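Local coordinates for protein 6-carboxyhexanoate--coa ligase (Bacillus subtilis, PDB 5FLG) that is a ligase of the 6-carboxyhexanoate--CoA ligase family and binds phosphoaminophosphonic acid-adenylate ester, pimelic acid and magnesium ions, at residues Q77-H82 against L178-S183; D151-N156 against P249-W254. All coordinates share one frame; numbering follows the deposited sequence.

Interaction 1: residues Q77-H82 against L178-S183. With ANP (phosphoaminophosphonic acid-adenylate ester), chain D.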
ATOM      1  N   GLN A  77     -15.620 -13.182  21.914  1.00 28.25           N
ATOM      2  CA  GLN A  77     -17.008 -12.884  21.625  1.00 31.82           C
ATOM      3  C   GLN A  77     -17.259 -11.417  21.346  1.00 33.04           C
ATOM      4  O   GLN A  77     -16.522 -10.567  21.815  1.00 27.42           O
ATOM      5  CB  GLN A  77     -17.896 -13.258  22.809  1.00 37.10           C
ATOM      6  CG  GLN A  77     -17.858 -14.724  23.175  1.00 39.97           C
ATOM      7  CD  GLN A  77     -18.781 -15.566  22.319  1.00 45.47           C
ATOM      8  OE1 GLN A  77     -18.368 -16.599  21.840  1.00 54.96           O
ATOM      9  NE2 GLN A  77     -20.045 -15.144  22.151  1.00 43.79           N
ATOM     10  N   PRO A  78     -18.217 -11.132  20.442  1.00 30.34           N
ATOM     11  CA  PRO A  78     -18.673  -9.774  20.288  1.00 29.98           C
ATOM     12  C   PRO A  78     -19.356  -9.340  21.565  1.00 30.15           C
ATOM     13  O   PRO A  78     -19.906 -10.153  22.289  1.00 27.01           O
ATOM     14  CB  PRO A  78     -19.672  -9.853  19.121  1.00 30.65           C
ATOM     15  CG  PRO A  78     -20.203 -11.245  19.204  1.00 29.96           C
ATOM     16  CD  PRO A  78     -19.048 -12.096  19.685  1.00 31.20           C
ATOM     17  N   LEU A  79     -19.323  -8.048  21.828  1.00 31.71           N
ATOM     18  CA  LEU A  79     -20.183  -7.465  22.842  1.00 35.67           C
ATOM     19  C   LEU A  79     -21.624  -7.832  22.569  1.00 35.96           C
ATOM     20  O   LEU A  79     -22.057  -7.834  21.422  1.00 35.11           O
ATOM     21  CB  LEU A  79     -20.032  -5.942  22.850  1.00 34.94           C
ATOM     22  CG  LEU A  79     -18.656  -5.396  23.228  1.00 35.01           C
ATOM     23  CD1 LEU A  79     -18.581  -3.923  22.878  1.00 33.74           C
ATOM     24  CD2 LEU A  79     -18.321  -5.620  24.702  1.00 36.35           C
ATOM     25  N   PRO A  80     -22.404  -8.000  23.645  1.00 36.78           N
ATOM     26  CA  PRO A  80     -23.869  -7.911  23.583  1.00 30.31           C
ATOM     27  C   PRO A  80     -24.386  -6.602  23.007  1.00 33.05           C
ATOM     28  O   PRO A  80     -23.842  -5.532  23.292  1.00 28.00           O
ATOM     29  CB  PRO A  80     -24.307  -8.059  25.030  1.00 33.38           C
ATOM     30  CG  PRO A  80     -23.097  -7.725  25.854  1.00 34.10           C
ATOM     31  CD  PRO A  80     -21.868  -7.938  25.021  1.00 30.85           C
ATOM     32  N   VAL A  81     -25.308  -6.709  22.043  1.00 28.65           N
ATOM     33  CA  VAL A  81     -25.826  -5.564  21.347  1.00 29.68           C
ATOM     34  C   VAL A  81     -27.236  -5.204  21.812  1.00 31.08           C
ATOM     35  O   VAL A  81     -28.061  -6.067  22.050  1.00 33.36           O
ATOM     36  CB  VAL A  81     -25.876  -5.868  19.849  1.00 34.10           C
ATOM     37  CG1 VAL A  81     -26.625  -4.788  19.104  1.00 32.38           C
ATOM     38  CG2 VAL A  81     -24.464  -6.021  19.332  1.00 38.87           C
ATOM     39  N   HIS A  82     -27.518  -3.915  21.878  1.00 33.16           N
ATOM     40  CA  HIS A  82     -28.871  -3.413  22.070  1.00 35.09           C
ATOM     41  C   HIS A  82     -29.079  -2.195  21.148  1.00 34.84           C
ATOM     42  O   HIS A  82     -28.172  -1.363  20.969  1.00 28.49           O
ATOM     43  CB  HIS A  82     -29.091  -3.009  23.537  1.00 39.77           C
ATOM     44  CG  HIS A  82     -30.475  -2.501  23.812  1.00 42.24           C
ATOM     45  ND1 HIS A  82     -31.606  -3.243  23.545  1.00 45.56           N
ATOM     46  CD2 HIS A  82     -30.912  -1.281  24.200  1.00 43.44           C
ATOM     47  CE1 HIS A  82     -32.681  -2.497  23.734  1.00 44.58           C
ATOM     48  NE2 HIS A  82     -32.289  -1.308  24.149  1.00 46.90           N
ATOM     49  N   LEU A 178     -14.367  -3.722  15.906  1.00 27.14           N
ATOM     50  CA  LEU A 178     -13.556  -2.680  16.520  1.00 27.68           C
ATOM     51  C   LEU A 178     -13.914  -2.461  17.981  1.00 28.41           C
ATOM     52  O   LEU A 178     -13.040  -2.413  18.844  1.00 24.52           O
ATOM     53  CB  LEU A 178     -13.696  -1.368  15.739  1.00 26.26           C
ATOM     54  CG  LEU A 178     -12.742  -0.250  16.162  1.00 28.55           C
ATOM     55  CD1 LEU A 178     -12.545   0.748  15.025  1.00 28.05           C
ATOM     56  CD2 LEU A 178     -13.280   0.451  17.401  1.00 27.19           C
ATOM     57  N   ALA A 179     -15.202  -2.221  18.226  1.00 26.28           N
ATOM     58  CA  ALA A 179     -15.660  -1.916  19.528  1.00 27.75           C
ATOM     59  C   ALA A 179     -15.374  -3.035  20.501  1.00 30.77           C
ATOM     60  O   ALA A 179     -15.069  -2.760  21.648  1.00 28.72           O
ATOM     61  CB  ALA A 179     -17.117  -1.558  19.558  1.00 26.58           C
ATOM     62  N   SER A 180     -15.537  -4.279  20.064  1.00 26.59           N
ATOM     63  CA  SER A 180     -15.206  -5.403  20.920  1.00 30.90           C
ATOM     64  C   SER A 180     -13.715  -5.484  21.271  1.00 31.09           C
ATOM     65  O   SER A 180     -13.332  -5.737  22.423  1.00 29.66           O
ATOM     66  CB  SER A 180     -15.684  -6.700  20.273  1.00 29.69           C
ATOM     67  OG  SER A 180     -17.075  -6.650  20.113  1.00 26.26           O
ATOM     68  N   LYS A 181     -12.859  -5.306  20.281  1.00 26.27           N
ATOM     69  CA  LYS A 181     -11.442  -5.262  20.577  1.00 30.30           C
ATOM     70  C   LYS A 181     -11.118  -4.131  21.545  1.00 32.57           C
ATOM     71  O   LYS A 181     -10.424  -4.338  22.544  1.00 29.53           O
ATOM     72  CB  LYS A 181     -10.603  -5.074  19.323  1.00 29.49           C
ATOM     73  CG  LYS A 181      -9.188  -4.653  19.662  1.00 29.84           C
ATOM     74  CD  LYS A 181      -8.201  -4.891  18.540  1.00 28.33           C
ATOM     75  CE  LYS A 181      -6.914  -4.164  18.848  1.00 28.91           C
ATOM     76  NZ  LYS A 181      -5.834  -4.455  17.882  1.00 30.71           N
ATOM     77  N   VAL A 182     -11.665  -2.947  21.272  1.00 33.04           N
ATOM     78  CA  VAL A 182     -11.343  -1.785  22.054  1.00 33.17           C
ATOM     79  C   VAL A 182     -11.846  -1.957  23.489  1.00 34.39           C
ATOM     80  O   VAL A 182     -11.140  -1.647  24.438  1.00 33.09           O
ATOM     81  CB  VAL A 182     -11.907  -0.520  21.406  1.00 29.23           C
ATOM     82  CG1 VAL A 182     -11.794   0.667  22.345  1.00 29.35           C
ATOM     83  CG2 VAL A 182     -11.155  -0.222  20.117  1.00 30.24           C
ATOM     84  N   SER A 183     -13.071  -2.442  23.639  1.00 31.28           N
ATOM     85  CA  SER A 183     -13.681  -2.525  24.959  1.00 33.96           C
ATOM     86  C   SER A 183     -12.972  -3.513  25.891  1.00 34.90           C
ATOM     87  O   SER A 183     -13.060  -3.401  27.114  1.00 36.36           O
ATOM     88  CB  SER A 183     -15.117  -2.927  24.818  1.00 30.87           C
ATOM     89  OG  SER A 183     -15.782  -2.873  26.057  1.00 29.88           O
TER
HETATM   90  PG  ANP D 702     -15.095   3.863   5.917  1.00 34.61           P
HETATM   91  O1G ANP D 702     -14.660   3.519   4.519  1.00 32.91           O
HETATM   92  O2G ANP D 702     -16.294   4.771   5.937  1.00 36.24           O
HETATM   93  O3G ANP D 702     -15.271   2.708   6.849  1.00 29.62           O
HETATM   94  PB  ANP D 702     -13.463   4.868   8.186  1.00 29.51           P
HETATM   95  O1B ANP D 702     -13.398   3.477   8.709  1.00 25.35           O
HETATM   96  O2B ANP D 702     -12.336   5.830   8.258  1.00 29.38           O
HETATM   97  N3B ANP D 702     -13.779   4.791   6.489  1.00 27.99           N
HETATM   98  PA  ANP D 702     -15.979   4.932   9.582  1.00 34.05           P
HETATM   99  O1A ANP D 702     -17.243   5.596   9.283  1.00 28.96           O
HETATM  100  O2A ANP D 702     -15.815   3.439   9.552  1.00 32.00           O
HETATM  101  O3A ANP D 702     -14.765   5.623   8.783  1.00 31.40           O
HETATM  102  O5' ANP D 702     -15.607   5.452  11.104  1.00 27.61           O
HETATM  103  C5' ANP D 702     -16.009   6.719  11.542  1.00 29.63           C
HETATM  104  C4' ANP D 702     -14.838   7.407  12.249  1.00 29.70           C
HETATM  105  O4' ANP D 702     -14.376   6.559  13.308  1.00 29.85           O
HETATM  106  C3' ANP D 702     -13.658   7.631  11.317  1.00 29.55           C
HETATM  107  O3' ANP D 702     -13.706   8.917  10.711  1.00 33.47           O
HETATM  108  C2' ANP D 702     -12.485   7.568  12.252  1.00 30.57           C
HETATM  109  O2' ANP D 702     -12.371   8.821  12.928  1.00 26.08           O
HETATM  110  C1' ANP D 702     -12.945   6.529  13.236  1.00 30.02           C
HETATM  111  N9  ANP D 702     -12.420   5.223  12.821  1.00 32.14           N
HETATM  112  C8  ANP D 702     -12.846   4.425  11.779  1.00 37.16           C
HETATM  113  N7  ANP D 702     -12.160   3.259  11.777  1.00 34.41           N
HETATM  114  C5  ANP D 702     -11.257   3.331  12.802  1.00 27.81           C
HETATM  115  C6  ANP D 702     -10.186   2.488  13.358  1.00 31.13           C
HETATM  116  N6  ANP D 702      -9.872   1.302  12.827  1.00 35.14           N
HETATM  117  N1  ANP D 702      -9.505   2.927  14.439  1.00 27.74           N
HETATM  118  C2  ANP D 702      -9.763   4.124  14.980  1.00 26.06           C
HETATM  119  N3  ANP D 702     -10.761   4.935  14.592  1.00 27.49           N
HETATM  120  C4  ANP D 702     -11.438   4.629  13.459  1.00 28.03           C
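Ser180 reaches out from its helix to the extended loop at Pro78 and Leu79, a small example of a helix side chain tying down a loop. The single hydrogen bond across the contact runs from Leu79 N to Ser180 OG, 3.2 Å long and nearly straight at 166°. With OG set anti to its own carbonyl carbon (chi1 -61°), the hydroxyl both receives this backbone N-H and bonds to Leu176 O, one turn back in the helix, so two backbone groups fix its rotation.

The apolar part belongs to Leu79, whose forked end lies along the helix surface. CD1 approaches the backbone of Ala179, 3.9 Å from its O, and CD2 comes to 4.0 Å from Ser183 OG, while Leu79 CG is 3.7 Å from Ser180 OG. Pro78 adds its CA, 3.5 Å from Ser180 OG.

Ligand contact comes from a different face of the same helical turn: Leu178 CD1 lies 3.4 Å from C6 of the phosphoaminophosphonic acid-adenylate ester, against the adenine. The arrangement is that of a loop leading into an edge strand, 81-84 of the mixed sheet, packed on helix 170-184, which also lines the nucleotide pocket.

Interaction 2: residues D151-N156 against P249-W254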
ATOM      1  N   ASP A 151     -10.813  -8.493  13.053  1.00 29.63           N
ATOM      2  CA  ASP A 151     -11.737  -8.891  11.959  1.00 26.69           C
ATOM      3  C   ASP A 151     -12.696  -9.923  12.505  1.00 30.15           C
ATOM      4  O   ASP A 151     -12.561 -10.359  13.666  1.00 27.01           O
ATOM      5  CB  ASP A 151     -10.936  -9.509  10.825  1.00 28.06           C
ATOM      6  CG  ASP A 151     -11.618  -9.365   9.434  1.00 33.20           C
ATOM      7  OD1 ASP A 151     -12.845  -9.163   9.368  1.00 32.11           O
ATOM      8  OD2 ASP A 151     -10.880  -9.370   8.430  1.00 26.13           O
ATOM      9  N   TRP A 152     -13.661 -10.316  11.668  1.00 25.40           N
ATOM     10  CA  TRP A 152     -14.758 -11.152  12.072  1.00 25.23           C
ATOM     11  C   TRP A 152     -15.142 -11.937  10.824  1.00 32.73           C
ATOM     12  O   TRP A 152     -15.704 -11.363   9.922  1.00 28.76           O
ATOM     13  CB  TRP A 152     -15.926 -10.264  12.476  1.00 24.82           C
ATOM     14  CG  TRP A 152     -17.015 -10.982  13.174  1.00 23.82           C
ATOM     15  CD1 TRP A 152     -17.284 -12.311  13.106  1.00 23.95           C
ATOM     16  CD2 TRP A 152     -18.104 -10.395  13.876  1.00 23.22           C
ATOM     17  NE1 TRP A 152     -18.421 -12.596  13.793  1.00 23.27           N
ATOM     18  CE2 TRP A 152     -18.950 -11.430  14.272  1.00 23.74           C
ATOM     19  CE3 TRP A 152     -18.465  -9.089  14.173  1.00 22.67           C
ATOM     20  CZ2 TRP A 152     -20.023 -11.223  15.125  1.00 21.76           C
ATOM     21  CZ3 TRP A 152     -19.590  -8.873  14.894  1.00 23.01           C
ATOM     22  CH2 TRP A 152     -20.368  -9.929  15.372  1.00 21.22           C
ATOM     23  N   PRO A 153     -14.707 -13.194  10.730  1.00 33.76           N
ATOM     24  CA  PRO A 153     -15.074 -14.055   9.609  1.00 34.90           C
ATOM     25  C   PRO A 153     -16.549 -13.959   9.239  1.00 37.82           C
ATOM     26  O   PRO A 153     -17.464 -14.140  10.092  1.00 31.15           O
ATOM     27  CB  PRO A 153     -14.706 -15.454  10.102  1.00 36.70           C
ATOM     28  CG  PRO A 153     -13.594 -15.210  11.112  1.00 38.07           C
ATOM     29  CD  PRO A 153     -13.943 -13.914  11.779  1.00 34.25           C
ATOM     30  N   ASP A 154     -16.781 -13.574   7.985  1.00 29.57           N
ATOM     31  CA  ASP A 154     -18.126 -13.315   7.544  1.00 33.97           C
ATOM     32  C   ASP A 154     -19.171 -14.361   7.953  1.00 26.48           C
ATOM     33  O   ASP A 154     -20.312 -14.038   8.266  1.00 31.13           O
ATOM     34  CB  ASP A 154     -18.140 -13.158   6.024  1.00 37.75           C
ATOM     35  CG  ASP A 154     -19.348 -12.419   5.564  1.00 46.01           C
ATOM     36  OD1 ASP A 154     -19.492 -11.241   5.996  1.00 58.75           O
ATOM     37  OD2 ASP A 154     -20.275 -13.085   5.039  1.00 51.28           O
ATOM     38  N   ALA A 155     -18.833 -15.615   7.820  1.00 28.32           N
ATOM     39  CA  ALA A 155     -19.836 -16.676   7.997  1.00 33.15           C
ATOM     40  C   ALA A 155     -20.358 -16.675   9.431  1.00 30.39           C
ATOM     41  O   ALA A 155     -21.570 -16.736   9.697  1.00 30.61           O
ATOM     42  CB  ALA A 155     -19.212 -18.024   7.643  1.00 35.74           C
ATOM     43  N   ASN A 156     -19.450 -16.406  10.363  1.00 32.56           N
ATOM     44  CA  ASN A 156     -19.838 -16.356  11.773  1.00 27.41           C
ATOM     45  C   ASN A 156     -20.606 -15.066  12.044  1.00 23.75           C
ATOM     46  O   ASN A 156     -21.672 -15.081  12.625  1.00 27.04           O
ATOM     47  CB  ASN A 156     -18.579 -16.509  12.625  1.00 27.71           C
ATOM     48  CG  ASN A 156     -18.859 -16.405  14.119  1.00 29.07           C
ATOM     49  OD1 ASN A 156     -19.014 -15.312  14.613  1.00 28.11           O
ATOM     50  ND2 ASN A 156     -19.264 -17.504  14.710  1.00 29.93           N
ATOM     51  N   PRO A 249      -3.692  -8.768  17.774  1.00 31.83           N
ATOM     52  CA  PRO A 249      -4.598  -9.314  16.771  1.00 32.97           C
ATOM     53  C   PRO A 249      -5.793 -10.018  17.390  1.00 31.36           C
ATOM     54  O   PRO A 249      -5.656 -10.796  18.326  1.00 35.03           O
ATOM     55  CB  PRO A 249      -3.726 -10.287  15.973  1.00 35.65           C
ATOM     56  CG  PRO A 249      -2.561 -10.600  16.840  1.00 35.55           C
ATOM     57  CD  PRO A 249      -2.411  -9.496  17.845  1.00 32.96           C
ATOM     58  N   ILE A 250      -6.974  -9.692  16.888  1.00 29.54           N
ATOM     59  CA  ILE A 250      -8.213 -10.138  17.449  1.00 29.60           C
ATOM     60  C   ILE A 250      -9.092 -10.679  16.318  1.00 32.56           C
ATOM     61  O   ILE A 250      -9.251 -10.034  15.284  1.00 28.57           O
ATOM     62  CB  ILE A 250      -8.924  -8.978  18.125  1.00 31.28           C
ATOM     63  CG1 ILE A 250      -8.130  -8.522  19.373  1.00 37.99           C
ATOM     64  CG2 ILE A 250     -10.309  -9.394  18.554  1.00 29.49           C
ATOM     65  CD1 ILE A 250      -8.399  -9.374  20.589  1.00 35.54           C
ATOM     66  N   LEU A 251      -9.633 -11.868  16.515  1.00 30.75           N
ATOM     67  CA  LEU A 251     -10.745 -12.346  15.691  1.00 33.19           C
ATOM     68  C   LEU A 251     -11.994 -12.452  16.531  1.00 30.06           C
ATOM     69  O   LEU A 251     -11.938 -12.882  17.683  1.00 29.80           O
ATOM     70  CB  LEU A 251     -10.438 -13.710  15.100  1.00 30.90           C
ATOM     71  CG  LEU A 251      -9.397 -13.732  13.999  1.00 33.49           C
ATOM     72  CD1 LEU A 251      -9.102 -15.173  13.582  1.00 37.30           C
ATOM     73  CD2 LEU A 251      -9.826 -12.905  12.798  1.00 34.24           C
ATOM     74  N   ILE A 252     -13.120 -12.026  15.974  1.00 26.21           N
ATOM     75  CA  ILE A 252     -14.386 -12.177  16.644  1.00 25.42           C
ATOM     76  C   ILE A 252     -15.002 -13.539  16.253  1.00 29.68           C
ATOM     77  O   ILE A 252     -15.092 -13.886  15.080  1.00 33.58           O
ATOM     78  CB  ILE A 252     -15.344 -11.062  16.262  1.00 28.98           C
ATOM     79  CG1 ILE A 252     -14.702  -9.707  16.496  1.00 29.43           C
ATOM     80  CG2 ILE A 252     -16.640 -11.217  17.017  1.00 29.68           C
ATOM     81  CD1 ILE A 252     -14.370  -9.434  17.951  1.00 29.32           C
ATOM     82  N   GLU A 253     -15.440 -14.306  17.233  1.00 35.18           N
ATOM     83  CA  GLU A 253     -16.203 -15.505  16.957  1.00 35.73           C
ATOM     84  C   GLU A 253     -17.321 -15.569  17.948  1.00 39.79           C
ATOM     85  O   GLU A 253     -17.091 -15.683  19.157  1.00 34.46           O
ATOM     86  CB  GLU A 253     -15.353 -16.763  17.063  1.00 42.55           C
ATOM     87  CG  GLU A 253     -16.077 -17.981  16.511  1.00 54.63           C
ATOM     88  CD  GLU A 253     -15.519 -19.305  17.001  1.00 63.94           C
ATOM     89  OE1 GLU A 253     -14.274 -19.450  17.067  1.00 66.54           O
ATOM     90  OE2 GLU A 253     -16.342 -20.218  17.258  1.00 72.28           O
ATOM     91  N   TRP A 254     -18.539 -15.425  17.447  1.00 30.92           N
ATOM     92  CA  TRP A 254     -19.691 -15.559  18.304  1.00 33.06           C
ATOM     93  C   TRP A 254     -20.070 -17.029  18.454  1.00 36.89           C
ATOM     94  O   TRP A 254     -20.063 -17.764  17.485  1.00 33.42           O
ATOM     95  CB  TRP A 254     -20.824 -14.792  17.724  1.00 34.11           C
ATOM     96  CG  TRP A 254     -22.123 -15.106  18.343  1.00 39.54           C
ATOM     97  CD1 TRP A 254     -22.574 -14.665  19.538  1.00 42.40           C
ATOM     98  CD2 TRP A 254     -23.172 -15.891  17.775  1.00 44.90           C
ATOM     99  NE1 TRP A 254     -23.840 -15.134  19.761  1.00 47.74           N
ATOM    100  CE2 TRP A 254     -24.239 -15.873  18.681  1.00 46.30           C
ATOM    101  CE3 TRP A 254     -23.328 -16.566  16.560  1.00 48.45           C
ATOM    102  CZ2 TRP A 254     -25.458 -16.482  18.410  1.00 42.93           C
ATOM    103  CZ3 TRP A 254     -24.531 -17.198  16.308  1.00 48.48           C
ATOM    104  CH2 TRP A 254     -25.570 -17.172  17.245  1.00 47.44           C
TER
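Ile252 lies against the indole of Trp152 so that its CG2 methyl stands over one face, a clear case of a branched aliphatic group filling the flat side of an aromatic ring. The methyl is 3.6 Å from the centroid of the five-membered ring and only 16° off the ring normal, a CH-pi contact, and CB follows at 3.5 Å from Trp152 CG. The indole is carried to this position by a first torsion that sets CG anti to the backbone N (chi1 -168°).

At the rim of the same ring stands the amide of Asn156, its CG at the indole edge and in the indole plane. Trp152 NE1 donates its N-H to a lone pair of Asn156 OD1, and that oxygen also accepts Trp254 N at 2.9 Å, from a donor tilted out of the carbonyl plane. On the other arm of the amide, ND2 donates to Trp254 O, which lies in the Asn156 amide plane and is met in its own carbonyl plane, on a lone pair. The amide is thus held by three bonds, two of them to the backbone of one residue, and its rotation is fixed.

These side chains lie where strands 150-151 and 250-252 end, in a short parallel sheet in which strand 250-252 runs between 74-76 and 150-151. Asp151 pairs with Leu251 in parallel register: Asp151 N donates to Ile250 O at 3.1 Å, and Ile252 N to Asp151 O at 2.9 Å.

Beside this bridge the Leu251 CD2 methyl approaches Asp151 CB at 4.1 Å. The Asp151 carboxylate turns away from the strand 250-252: OD1 accepts the N-H of Trp152, while OD2 forms a salt bridge with Arg33 and a bond with Leu34 N. Helix 154-164 supplies Trp160, whose ring meets Trp152 and stands edge-to-face to Trp254.

Overall arrangement
The two interactions illustrate how short segments distant in sequence can be woven into one core. Their centres lie about 11 Å apart, and along the chain the segments alternate: 77-82, 151-156, 178-183, then 249-254. Strand 250-252 is the central strand of the small parallel sheet, and segment 77-82 directly follows its neighbour, strand 74-76. Segment 151-156 leads into helix 154-164, and 178-183 lies within helix 170-184, the next helix in the chain. The contacts meet directly, with Pro78 CD 3.7 Å from Ile252 CG2 and Lys181 CD 3.7 Å from Ile250 CG1. The helix that lines the nucleotide pocket is thereby joined to the small parallel sheet.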